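Local atomic coordinates of CRISPR-associated endonuclease Cas9 (Campylobacter jejuni subsp. jejuni serotype O:2, PDB entry 5X2H), a protein that uses guide RNA to recognise invading DNA in bacterial adaptive immunity and cuts both strands of the target with its RuvC-like and HNH nuclease domains. Residues A[113-118]-A[165-170]; A[76-81]-A[127-132]; A[21-26]-A[31-36]. One frame throughout, in Å; residues are numbered along the deposited sequence.

Overall arrangement
Contacts 1 and 2 belong to one helical region, with centres about 18 Å apart and nearest atoms about 6 Å apart; their segments alternate along the chain. Contact 2 lies directly against the guide RNA, gripping nucleotides of chain B with residues beside its apolar seam, whereas the nearest atom of contact 1 is about 10 Å from nucleic acid. Contact 3 is a hairpin in the RuvC-like nuclease, its centre about 77 Å from that of contact 1 and 69 Å from that of contact 2. It also reaches the RNA, through Arg36, and adjoins the predicted magnesium site: Val35 and His558 side chains are about 4 Å apart, and Gly21 is backbone hydrogen-bonded to Asp14.

Contact 1 of 3, residues A[113-118]-A[165-170]; sequences RALNEL and YQSVGE
Leu115, in the bend that follows helix 107-113, faces the start of helix 168-175, and the closest backbone approach is between Leu115 and Gln166, whose CA atoms are 8.3 Å apart. The meeting point is a helix N-cap in the helical recognition lobe of Cas9. Ser167 occupies the cap position, its OG accepting from Glu170 N at 3.2 Å in an almost straight bond of 172°. With OG placed between the backbone N and the carbonyl carbon (chi1 72°), the short hydroxyl reaches forward to the open N-H of the first turn, which is why serine suits this place. Glu170 answers in the other direction: its extended chain brings OE1 to within 3.1 Å of Gln166 N, which meets it from above the carboxylate plane. Because the donor is the residue before the cap, the pair of bonds is not a strict capping box, yet it ties both sides of the turn together. The second carboxylate oxygen, OE2, forms a salt bridge to Lys174 one turn further along, so the group has partners at both oxygens.

Into this polar turn Leu115 sends one methyl. Its chain is extended beyond CG, with CD1 anti to CA (chi2 175°), and this methyl makes the closest approaches. Leucine suits the place because an apolar methyl can fill this buried spot beside the cap and probably helps keep water from its hydrogen bonds. Gln166 lies on the more exposed flank, its aliphatic CB taking the methyl at 4.0 Å while the amide NE2 passes near Leu115 CB. On the buried flank Glu170 crosses the leucine at a slant, OE1 standing 3.9 Å from CD1. Closest of all is the cap hydroxyl, with Ser167 OG 3.6 Å from Leu115 CD1.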
loop_
_atom_site.group_PDB
_atom_site.type_symbol
_atom_site.label_atom_id
_atom_site.label_comp_id
_atom_site.label_asym_id
_atom_site.label_seq_id
_atom_site.Cartn_x
_atom_site.Cartn_y
_atom_site.Cartn_z
ATOM N N ARG A 113 32.312 7.124 32.390
ATOM C CA ARG A 113 32.506 7.523 33.781
ATOM C C ARG A 113 31.549 6.787 34.708
ATOM O O ARG A 113 31.905 6.457 35.845
ATOM C CB ARG A 113 32.306 9.029 33.937
ATOM C CG ARG A 113 33.308 9.906 33.227
ATOM C CD ARG A 113 32.969 11.360 33.500
ATOM N NE ARG A 113 33.859 12.293 32.823
ATOM C CZ ARG A 113 33.700 13.612 32.845
ATOM N NH1 ARG A 113 32.682 14.143 33.508
ATOM N NH2 ARG A 113 34.554 14.399 32.206
ATOM N N ALA A 114 30.326 6.528 34.236
ATOM C CA ALA A 114 29.308 5.896 35.068
ATOM C C ALA A 114 29.740 4.529 35.576
ATOM O O ALA A 114 29.188 4.049 36.572
ATOM C CB ALA A 114 27.998 5.769 34.289
ATOM N N LEU A 115 30.707 3.891 34.917
ATOM C CA LEU A 115 31.233 2.617 35.383
ATOM C C LEU A 115 32.317 2.777 36.442
ATOM O O LEU A 115 32.777 1.767 36.988
ATOM C CB LEU A 115 31.790 1.821 34.201
ATOM C CG LEU A 115 30.928 1.786 32.936
ATOM C CD1 LEU A 115 31.654 1.063 31.813
ATOM C CD2 LEU A 115 29.581 1.135 33.211
ATOM N N ASN A 116 32.733 4.008 36.750
ATOM C CA ASN A 116 33.876 4.218 37.636
ATOM C C ASN A 116 33.676 5.288 38.699
ATOM O O ASN A 116 34.353 5.221 39.731
ATOM C CB ASN A 116 35.124 4.570 36.817
ATOM C CG ASN A 116 35.397 3.567 35.713
ATOM O OD1 ASN A 116 35.958 2.498 35.954
ATOM N ND2 ASN A 116 34.995 3.906 34.492
ATOM N N GLU A 117 32.792 6.263 38.511
ATOM C CA GLU A 117 32.637 7.334 39.486
ATOM C C GLU A 117 31.184 7.783 39.518
ATOM O O GLU A 117 30.381 7.435 38.647
ATOM C CB GLU A 117 33.555 8.517 39.166
ATOM C CG GLU A 117 33.027 9.420 38.065
ATOM C CD GLU A 117 34.109 10.289 37.457
ATOM O OE1 GLU A 117 35.263 9.822 37.371
ATOM O OE2 GLU A 117 33.805 11.435 37.068
ATOM N N LEU A 118 30.858 8.571 40.538
ATOM C CA LEU A 118 29.513 9.111 40.675
ATOM C C LEU A 118 29.243 10.156 39.599
ATOM O O LEU A 118 30.081 11.021 39.323
ATOM C CB LEU A 118 29.328 9.727 42.062
ATOM C CG LEU A 118 28.029 10.497 42.323
ATOM C CD1 LEU A 118 26.820 9.584 42.198
ATOM C CD2 LEU A 118 28.064 11.158 43.692
ATOM N N TYR A 165 34.302 -5.780 26.665
ATOM C CA TYR A 165 33.965 -4.515 27.297
ATOM C C TYR A 165 32.832 -4.714 28.290
ATOM O O TYR A 165 32.030 -5.643 28.168
ATOM C CB TYR A 165 33.572 -3.455 26.260
ATOM C CG TYR A 165 34.737 -2.945 25.449
ATOM C CD1 TYR A 165 35.547 -1.926 25.932
ATOM C CD2 TYR A 165 35.032 -3.482 24.203
ATOM C CE1 TYR A 165 36.617 -1.456 25.197
ATOM C CE2 TYR A 165 36.099 -3.017 23.459
ATOM C CZ TYR A 165 36.890 -2.004 23.963
ATOM O OH TYR A 165 37.957 -1.535 23.231
ATOM N N GLN A 166 32.776 -3.819 29.279
ATOM C CA GLN A 166 31.701 -3.869 30.263
ATOM C C GLN A 166 30.362 -3.513 29.632
ATOM O O GLN A 166 29.358 -4.199 29.852
ATOM C CB GLN A 166 32.002 -2.920 31.423
ATOM C CG GLN A 166 33.227 -3.273 32.238
ATOM C CD GLN A 166 33.147 -2.719 33.642
ATOM O OE1 GLN A 166 32.363 -3.194 34.463
ATOM N NE2 GLN A 166 33.948 -1.698 33.924
ATOM N N SER A 167 30.328 -2.440 28.845
ATOM C CA SER A 167 29.078 -1.893 28.345
ATOM C C SER A 167 29.257 -1.423 26.911
ATOM O O SER A 167 30.378 -1.271 26.414
ATOM C CB SER A 167 28.590 -0.732 29.220
ATOM O OG SER A 167 29.395 0.422 29.032
ATOM N N VAL A 168 28.122 -1.191 26.247
ATOM C CA VAL A 168 28.139 -0.606 24.911
ATOM C C VAL A 168 28.770 0.780 24.950
ATOM O O VAL A 168 29.535 1.157 24.052
ATOM C CB VAL A 168 26.712 -0.564 24.333
ATOM C CG1 VAL A 168 26.675 0.256 23.052
ATOM C CG2 VAL A 168 26.195 -1.973 24.090
ATOM N N GLY A 169 28.473 1.549 25.999
ATOM C CA GLY A 169 29.025 2.891 26.105
ATOM C C GLY A 169 30.541 2.904 26.109
ATOM O O GLY A 169 31.170 3.673 25.379
ATOM N N GLU A 170 31.150 2.047 26.934
ATOM C CA GLU A 170 32.608 1.964 26.963
ATOM C C GLU A 170 33.159 1.518 25.614
ATOM O O GLU A 170 34.191 2.024 25.156
ATOM C CB GLU A 170 33.061 1.004 28.065
ATOM C CG GLU A 170 34.567 0.796 28.117
ATOM C CD GLU A 170 34.977 -0.297 29.084
ATOM O OE1 GLU A 170 34.093 -1.040 29.557
ATOM O OE2 GLU A 170 36.188 -0.415 29.369
#

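Contact 2 of 3, residues A[76-81]-A[127-132]; sequences HLIANE and VILHIA. With nucleotides of chain B.
Ile78 of helix 51-82 reaches across to Ile128 and Leu129 of helix 121-133, and its CD1 methyl does all the close touching. With CG1 beside the backbone N and chi2 near 168°, the chain is stretched toward the other helix. CD1 then rests over Leu129 CG at 3.8 Å, with both methyls only slightly farther, and 4.2 Å from Ile128 CG2. Unreactive, branched side chains suit this buried seam, where Phe228 and Val232 of helix 226-236 add to the apolar surroundings of Ile128.

Away from the seam, His76 lies along its whole length against A63 of chain B, the guide RNA. Its CB lies against N3 and C2. CG sits 3.4 Å from C5 of the same base, in the middle of the purine, and ND1 lies over C5 and C6. On the other side of the ring CD2 meets C8 and the sugar-phosphate oxygen O5', while CE1 stands near N7. The imidazole and adenine planes are nearly parallel, with N7 3.3 Å above the imidazole centre. At the tip NE2 donates to OP1 of A63 at 2.7 Å, with an angle of 165°, so one side chain holds both base and phosphate. The phosphate probably favours a protonated imidazole. One turn on, Asn80 ND2 donates to A63 N1 in a bent bond of 3.0 Å.

On the second helix His130 swings the opposite way from the seam: CG is anti to the backbone N (chi1 -174°), and NE2 donates in its ring plane to OP1 of A44 of chain B at 2.8 Å. OP1 of A45 of chain B lies 3.4 Å from His130 CA. Apolar between helices and hydrogen-bonding on their flanks, this is part of the guide-RNA binding surface of the Cas9 recognition lobe.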
loop_
_atom_site.group_PDB
_atom_site.type_symbol
_atom_site.label_atom_id
_atom_site.label_comp_id
_atom_site.label_asym_id
_atom_site.label_seq_id
_atom_site.Cartn_x
_atom_site.Cartn_y
_atom_site.Cartn_z
ATOM N N HIS A 76 9.924 13.763 31.950
ATOM C CA HIS A 76 9.076 13.969 33.119
ATOM C C HIS A 76 9.623 13.216 34.324
ATOM O O HIS A 76 9.708 13.768 35.427
ATOM C CB HIS A 76 7.643 13.522 32.824
ATOM C CG HIS A 76 6.833 14.527 32.062
ATOM N ND1 HIS A 76 6.597 15.802 32.529
ATOM C CD2 HIS A 76 6.184 14.433 30.878
ATOM C CE1 HIS A 76 5.845 16.453 31.660
ATOM N NE2 HIS A 76 5.580 15.644 30.649
ATOM N N LEU A 77 9.994 11.947 34.132
ATOM C CA LEU A 77 10.518 11.152 35.239
ATOM C C LEU A 77 11.824 11.732 35.761
ATOM O O LEU A 77 12.046 11.793 36.976
ATOM C CB LEU A 77 10.716 9.700 34.798
ATOM C CG LEU A 77 9.482 8.927 34.329
ATOM C CD1 LEU A 77 9.882 7.559 33.803
ATOM C CD2 LEU A 77 8.458 8.793 35.456
ATOM N N ILE A 78 12.700 12.166 34.852
ATOM C CA ILE A 78 13.965 12.774 35.253
ATOM C C ILE A 78 13.717 14.062 36.025
ATOM O O ILE A 78 14.321 14.297 37.079
ATOM C CB ILE A 78 14.848 13.010 34.015
ATOM C CG1 ILE A 78 15.390 11.677 33.492
ATOM C CG2 ILE A 78 15.975 13.984 34.328
ATOM C CD1 ILE A 78 16.023 11.770 32.127
ATOM N N ALA A 79 12.813 14.910 35.526
ATOM C CA ALA A 79 12.531 16.171 36.204
ATOM C C ALA A 79 11.894 15.940 37.569
ATOM O O ALA A 79 12.166 16.683 38.520
ATOM C CB ALA A 79 11.630 17.048 35.336
ATOM N N ASN A 80 11.041 14.919 37.685
ATOM C CA ASN A 80 10.393 14.647 38.964
ATOM C C ASN A 80 11.366 14.023 39.956
ATOM O O ASN A 80 11.395 14.407 41.131
ATOM C CB ASN A 80 9.184 13.733 38.759
ATOM C CG ASN A 80 8.092 14.382 37.935
ATOM O OD1 ASN A 80 8.036 15.605 37.809
ATOM N ND2 ASN A 80 7.208 13.565 37.376
ATOM N N GLU A 81 12.172 13.063 39.503
ATOM C CA GLU A 81 13.058 12.349 40.417
ATOM C C GLU A 81 14.248 13.206 40.828
ATOM O O GLU A 81 14.648 13.199 41.997
ATOM C CB GLU A 81 13.534 11.049 39.770
ATOM C CG GLU A 81 14.430 10.201 40.653
ATOM C CD GLU A 81 13.663 9.465 41.734
ATOM O OE1 GLU A 81 12.415 9.545 41.752
ATOM O OE2 GLU A 81 14.310 8.795 42.565
ATOM N N VAL A 127 22.574 10.865 30.073
ATOM C CA VAL A 127 22.897 9.476 29.758
ATOM C C VAL A 127 21.626 8.690 29.461
ATOM O O VAL A 127 21.540 7.974 28.457
ATOM C CB VAL A 127 23.698 8.835 30.905
ATOM C CG1 VAL A 127 23.696 7.320 30.774
ATOM C CG2 VAL A 127 25.124 9.364 30.918
ATOM N N ILE A 128 20.622 8.813 30.335
ATOM C CA ILE A 128 19.364 8.099 30.140
ATOM C C ILE A 128 18.729 8.488 28.811
ATOM O O ILE A 128 18.276 7.627 28.046
ATOM C CB ILE A 128 18.411 8.369 31.319
ATOM C CG1 ILE A 128 18.967 7.760 32.610
ATOM C CG2 ILE A 128 17.019 7.830 31.018
ATOM C CD1 ILE A 128 18.166 8.113 33.839
ATOM N N LEU A 129 18.697 9.788 28.510
ATOM C CA LEU A 129 18.048 10.242 27.288
ATOM C C LEU A 129 18.825 9.820 26.047
ATOM O O LEU A 129 18.219 9.557 25.003
ATOM C CB LEU A 129 17.867 11.758 27.327
ATOM C CG LEU A 129 16.938 12.239 28.445
ATOM C CD1 LEU A 129 16.972 13.754 28.601
ATOM C CD2 LEU A 129 15.516 11.753 28.194
ATOM N N HIS A 130 20.154 9.734 26.143
ATOM C CA HIS A 130 20.947 9.352 24.980
ATOM C C HIS A 130 20.744 7.884 24.628
ATOM O O HIS A 130 20.598 7.538 23.450
ATOM C CB HIS A 130 22.426 9.644 25.229
ATOM C CG HIS A 130 23.294 9.409 24.032
ATOM N ND1 HIS A 130 24.272 8.439 24.000
ATOM C CD2 HIS A 130 23.327 10.018 22.823
ATOM C CE1 HIS A 130 24.873 8.461 22.823
ATOM N NE2 HIS A 130 24.317 9.410 22.090
ATOM N N ILE A 131 20.740 7.005 25.633
ATOM C CA ILE A 131 20.512 5.587 25.379
ATOM C C ILE A 131 19.099 5.358 24.857
ATOM O O ILE A 131 18.872 4.525 23.970
ATOM C CB ILE A 131 20.784 4.768 26.656
ATOM C CG1 ILE A 131 22.274 4.798 27.009
ATOM C CG2 ILE A 131 20.286 3.334 26.502
ATOM C CD1 ILE A 131 22.619 4.019 28.265
ATOM N N ALA A 132 18.130 6.110 25.378
ATOM C CA ALA A 132 16.734 5.873 25.035
ATOM C C ALA A 132 16.376 6.369 23.641
ATOM O O ALA A 132 15.482 5.803 23.004
ATOM C CB ALA A 132 15.826 6.534 26.068
ATOM P P A B 63 3.750 14.641 27.581
ATOM O OP1 A B 63 3.982 15.841 28.421
ATOM O OP2 A B 63 4.101 14.683 26.137
ATOM O "O5'" A B 63 4.512 13.397 28.227
ATOM C "C5'" A B 63 4.457 12.112 27.617
ATOM C "C4'" A B 63 3.996 11.047 28.583
ATOM O "O4'" A B 63 4.716 11.202 29.834
ATOM C "C3'" A B 63 2.524 11.090 28.985
ATOM O "O3'" A B 63 1.633 10.417 28.102
ATOM C "C2'" A B 63 2.527 10.456 30.373
ATOM O "O2'" A B 63 2.542 9.038 30.283
ATOM C "C1'" A B 63 3.870 10.917 30.926
ATOM N N9 A B 63 3.743 12.129 31.756
ATOM C C8 A B 63 3.122 13.315 31.441
ATOM N N7 A B 63 3.182 14.212 32.395
ATOM C C5 A B 63 3.897 13.577 33.400
ATOM C C6 A B 63 4.302 14.001 34.672
ATOM N N6 A B 63 4.029 15.214 35.154
ATOM N N1 A B 63 4.997 13.128 35.434
ATOM C C2 A B 63 5.265 11.913 34.936
ATOM N N3 A B 63 4.938 11.399 33.752
ATOM C C4 A B 63 4.251 12.295 33.023
ATOM P P A B 44 25.787 11.428 19.051
ATOM O OP1 A B 44 25.386 10.118 19.619
ATOM O OP2 A B 44 25.489 11.721 17.627
ATOM O "O5'" A B 44 25.117 12.575 19.928
ATOM C "C5'" A B 44 25.363 12.661 21.324
ATOM C "C4'" A B 44 24.889 13.978 21.884
ATOM O "O4'" A B 44 25.590 15.076 21.245
ATOM C "C3'" A B 44 23.421 14.294 21.661
ATOM O "O3'" A B 44 22.593 13.661 22.617
ATOM C "C2'" A B 44 23.382 15.816 21.735
ATOM O "O2'" A B 44 23.360 16.253 23.086
ATOM C "C1'" A B 44 24.735 16.193 21.127
ATOM N N9 A B 44 24.639 16.573 19.702
ATOM C C8 A B 44 24.956 15.818 18.600
ATOM N N7 A B 44 24.777 16.442 17.459
ATOM C C5 A B 44 24.317 17.697 17.833
ATOM C C6 A B 44 23.946 18.835 17.089
ATOM N N6 A B 44 23.979 18.897 15.755
ATOM N N1 A B 44 23.530 19.925 17.770
ATOM C C2 A B 44 23.498 19.869 19.107
ATOM N N3 A B 44 23.823 18.863 19.917
ATOM C C4 A B 44 24.229 17.792 19.211
ATOM P P A B 45 21.151 13.097 22.201
ATOM O OP1 A B 45 20.649 12.340 23.376
ATOM O OP2 A B 45 21.252 12.427 20.882
ATOM O "O5'" A B 45 20.260 14.406 22.044
ATOM C "C5'" A B 45 19.965 15.209 23.178
ATOM C "C4'" A B 45 19.412 16.555 22.787
ATOM O "O4'" A B 45 20.404 17.309 22.038
ATOM C "C3'" A B 45 18.198 16.548 21.875
ATOM O "O3'" A B 45 16.988 16.274 22.562
ATOM C "C2'" A B 45 18.253 17.939 21.256
ATOM O "O2'" A B 45 17.789 18.919 22.171
ATOM C "C1'" A B 45 19.762 18.125 21.082
ATOM N N9 A B 45 20.204 17.716 19.738
ATOM C C8 A B 45 20.663 16.487 19.333
ATOM N N7 A B 45 20.974 16.434 18.062
ATOM C C5 A B 45 20.694 17.712 17.601
ATOM C C6 A B 45 20.805 18.301 16.330
ATOM N N6 A B 45 21.251 17.649 15.252
ATOM N N1 A B 45 20.442 19.598 16.211
ATOM C C2 A B 45 19.998 20.249 17.296
ATOM N N3 A B 45 19.847 19.801 18.541
ATOM C C4 A B 45 20.216 18.511 18.622
#

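Contact 3 of 3, residues A[21-26]-A[31-36]; sequences GWAFSE and KDCGVR
Trp22 lays its indole over the backbone of Gly34 in the neighbouring strand, with Gly34 N 3.6 Å above the ring plane and over its centre. Its CG takes the tight place between backbone N and carbonyl carbon (chi1 59°), which folds the ring across the partner strand. Glycine suits the place beneath the ring, because a CB there would run into Trp22 CZ2.

At the far end of the indole, the carboxylate of Asp32 comes to the edge in plane, CG 3.5 Å from Trp22 CH2, with the two planes 79° apart. Phe24, on the same face, lies side by side with Lys31, its CD2 3.7 Å from Lys31 CB. Ala23 and Cys33, on the other face, touch lightly and pack against Val563.

The strands form an antiparallel hairpin of the RuvC-like, RNase H-type sheet, at 177°. Lys31 and Asp32 both face Phe24 in a classic beta bulge: Phe24 O accepts from Lys31 N at 2.8 Å and, weakly, from Asp32 N.

Asp32 OD1 takes a bent bond from Cys33 N at 2.8 Å, on its anti side, and OD2 one from Tyr476 OH. Held at both oxygens, the anionic group is kept against the indole's C-H edge, whose partial positive charge probably makes the meeting mildly attractive.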
loop_
_atom_site.group_PDB
_atom_site.type_symbol
_atom_site.label_atom_id
_atom_site.label_comp_id
_atom_site.label_asym_id
_atom_site.label_seq_id
_atom_site.Cartn_x
_atom_site.Cartn_y
_atom_site.Cartn_z
ATOM N N GLY A 21 -9.768 -1.421 -23.480
ATOM C CA GLY A 21 -10.287 -1.438 -24.835
ATOM C C GLY A 21 -11.611 -2.181 -24.883
ATOM O O GLY A 21 -11.769 -3.233 -24.270
ATOM N N TRP A 22 -12.568 -1.615 -25.616
ATOM C CA TRP A 22 -13.907 -2.180 -25.670
ATOM C C TRP A 22 -14.465 -2.079 -27.082
ATOM O O TRP A 22 -14.199 -1.117 -27.806
ATOM C CB TRP A 22 -14.853 -1.485 -24.682
ATOM C CG TRP A 22 -14.999 -0.013 -24.913
ATOM C CD1 TRP A 22 -14.262 0.984 -24.341
ATOM C CD2 TRP A 22 -15.945 0.633 -25.775
ATOM N NE1 TRP A 22 -14.689 2.209 -24.792
ATOM C CE2 TRP A 22 -15.721 2.021 -25.674
ATOM C CE3 TRP A 22 -16.958 0.172 -26.622
ATOM C CZ2 TRP A 22 -16.472 2.952 -26.389
ATOM C CZ3 TRP A 22 -17.701 1.096 -27.331
ATOM C CH2 TRP A 22 -17.455 2.471 -27.210
ATOM N N ALA A 23 -15.249 -3.087 -27.458
ATOM C CA ALA A 23 -15.906 -3.139 -28.753
ATOM C C ALA A 23 -17.312 -3.689 -28.571
ATOM O O ALA A 23 -17.564 -4.508 -27.683
ATOM C CB ALA A 23 -15.125 -4.001 -29.752
ATOM N N PHE A 24 -18.229 -3.228 -29.420
ATOM C CA PHE A 24 -19.630 -3.629 -29.360
ATOM C C PHE A 24 -20.059 -4.126 -30.732
ATOM O O PHE A 24 -20.018 -3.373 -31.710
ATOM C CB PHE A 24 -20.517 -2.469 -28.898
ATOM C CG PHE A 24 -21.993 -2.747 -29.008
ATOM C CD1 PHE A 24 -22.523 -3.956 -28.584
ATOM C CD2 PHE A 24 -22.852 -1.786 -29.513
ATOM C CE1 PHE A 24 -23.881 -4.206 -28.680
ATOM C CE2 PHE A 24 -24.208 -2.029 -29.608
ATOM C CZ PHE A 24 -24.723 -3.241 -29.189
ATOM N N SER A 25 -20.470 -5.389 -30.797
ATOM C CA SER A 25 -20.896 -6.016 -32.037
ATOM C C SER A 25 -22.347 -6.464 -31.921
ATOM O O SER A 25 -22.847 -6.734 -30.825
ATOM C CB SER A 25 -20.008 -7.216 -32.390
ATOM O OG SER A 25 -20.387 -7.774 -33.636
ATOM N N GLU A 26 -23.018 -6.535 -33.068
ATOM C CA GLU A 26 -24.395 -7.008 -33.139
ATOM C C GLU A 26 -24.659 -7.476 -34.560
ATOM O O GLU A 26 -24.357 -6.750 -35.513
ATOM C CB GLU A 26 -25.388 -5.909 -32.741
ATOM C CG GLU A 26 -26.845 -6.330 -32.861
ATOM C CD GLU A 26 -27.813 -5.237 -32.450
ATOM O OE1 GLU A 26 -27.490 -4.047 -32.638
ATOM O OE2 GLU A 26 -28.898 -5.573 -31.932
ATOM N N LYS A 31 -20.303 -2.073 -34.193
ATOM C CA LYS A 31 -21.139 -0.896 -33.989
ATOM C C LYS A 31 -20.423 0.256 -33.302
ATOM O O LYS A 31 -20.679 1.415 -33.634
ATOM C CB LYS A 31 -22.381 -1.271 -33.170
ATOM C CG LYS A 31 -23.153 -2.461 -33.719
ATOM C CD LYS A 31 -24.023 -2.078 -34.907
ATOM C CE LYS A 31 -25.238 -1.273 -34.467
ATOM N NZ LYS A 31 -26.219 -1.093 -35.575
ATOM N N ASP A 32 -19.533 -0.023 -32.349
ATOM C CA ASP A 32 -18.898 1.038 -31.581
ATOM C C ASP A 32 -17.532 0.570 -31.100
ATOM O O ASP A 32 -17.294 -0.627 -30.925
ATOM C CB ASP A 32 -19.775 1.458 -30.395
ATOM C CG ASP A 32 -19.523 2.885 -29.957
ATOM O OD1 ASP A 32 -18.538 3.489 -30.431
ATOM O OD2 ASP A 32 -20.316 3.407 -29.144
ATOM N N CYS A 33 -16.637 1.534 -30.886
ATOM C CA CYS A 33 -15.269 1.260 -30.466
ATOM C C CYS A 33 -14.797 2.364 -29.530
ATOM O O CYS A 33 -15.320 3.481 -29.544
ATOM C CB CYS A 33 -14.321 1.158 -31.666
ATOM S SG CYS A 33 -14.005 -0.514 -32.240
ATOM N N GLY A 34 -13.794 2.046 -28.720
ATOM C CA GLY A 34 -13.245 3.038 -27.813
ATOM C C GLY A 34 -12.108 2.474 -26.989
ATOM O O GLY A 34 -11.927 1.256 -26.882
ATOM N N VAL A 35 -11.336 3.393 -26.411
ATOM C CA VAL A 35 -10.242 3.067 -25.502
ATOM C C VAL A 35 -10.328 4.003 -24.305
ATOM O O VAL A 35 -10.465 5.220 -24.470
ATOM C CB VAL A 35 -8.858 3.195 -26.172
ATOM C CG1 VAL A 35 -7.777 2.670 -25.240
ATOM C CG2 VAL A 35 -8.821 2.461 -27.499
ATOM N N ARG A 36 -10.245 3.440 -23.104
ATOM C CA ARG A 36 -10.275 4.204 -21.861
ATOM C C ARG A 36 -8.906 4.087 -21.197
ATOM O O ARG A 36 -8.568 3.036 -20.643
ATOM C CB ARG A 36 -11.383 3.700 -20.942
ATOM C CG ARG A 36 -11.378 4.304 -19.547
ATOM C CD ARG A 36 -11.907 5.730 -19.532
ATOM N NE ARG A 36 -12.288 6.138 -18.181
ATOM C CZ ARG A 36 -12.717 7.352 -17.851
ATOM N NH1 ARG A 36 -12.819 8.299 -18.774
ATOM N NH2 ARG A 36 -13.042 7.620 -16.593
#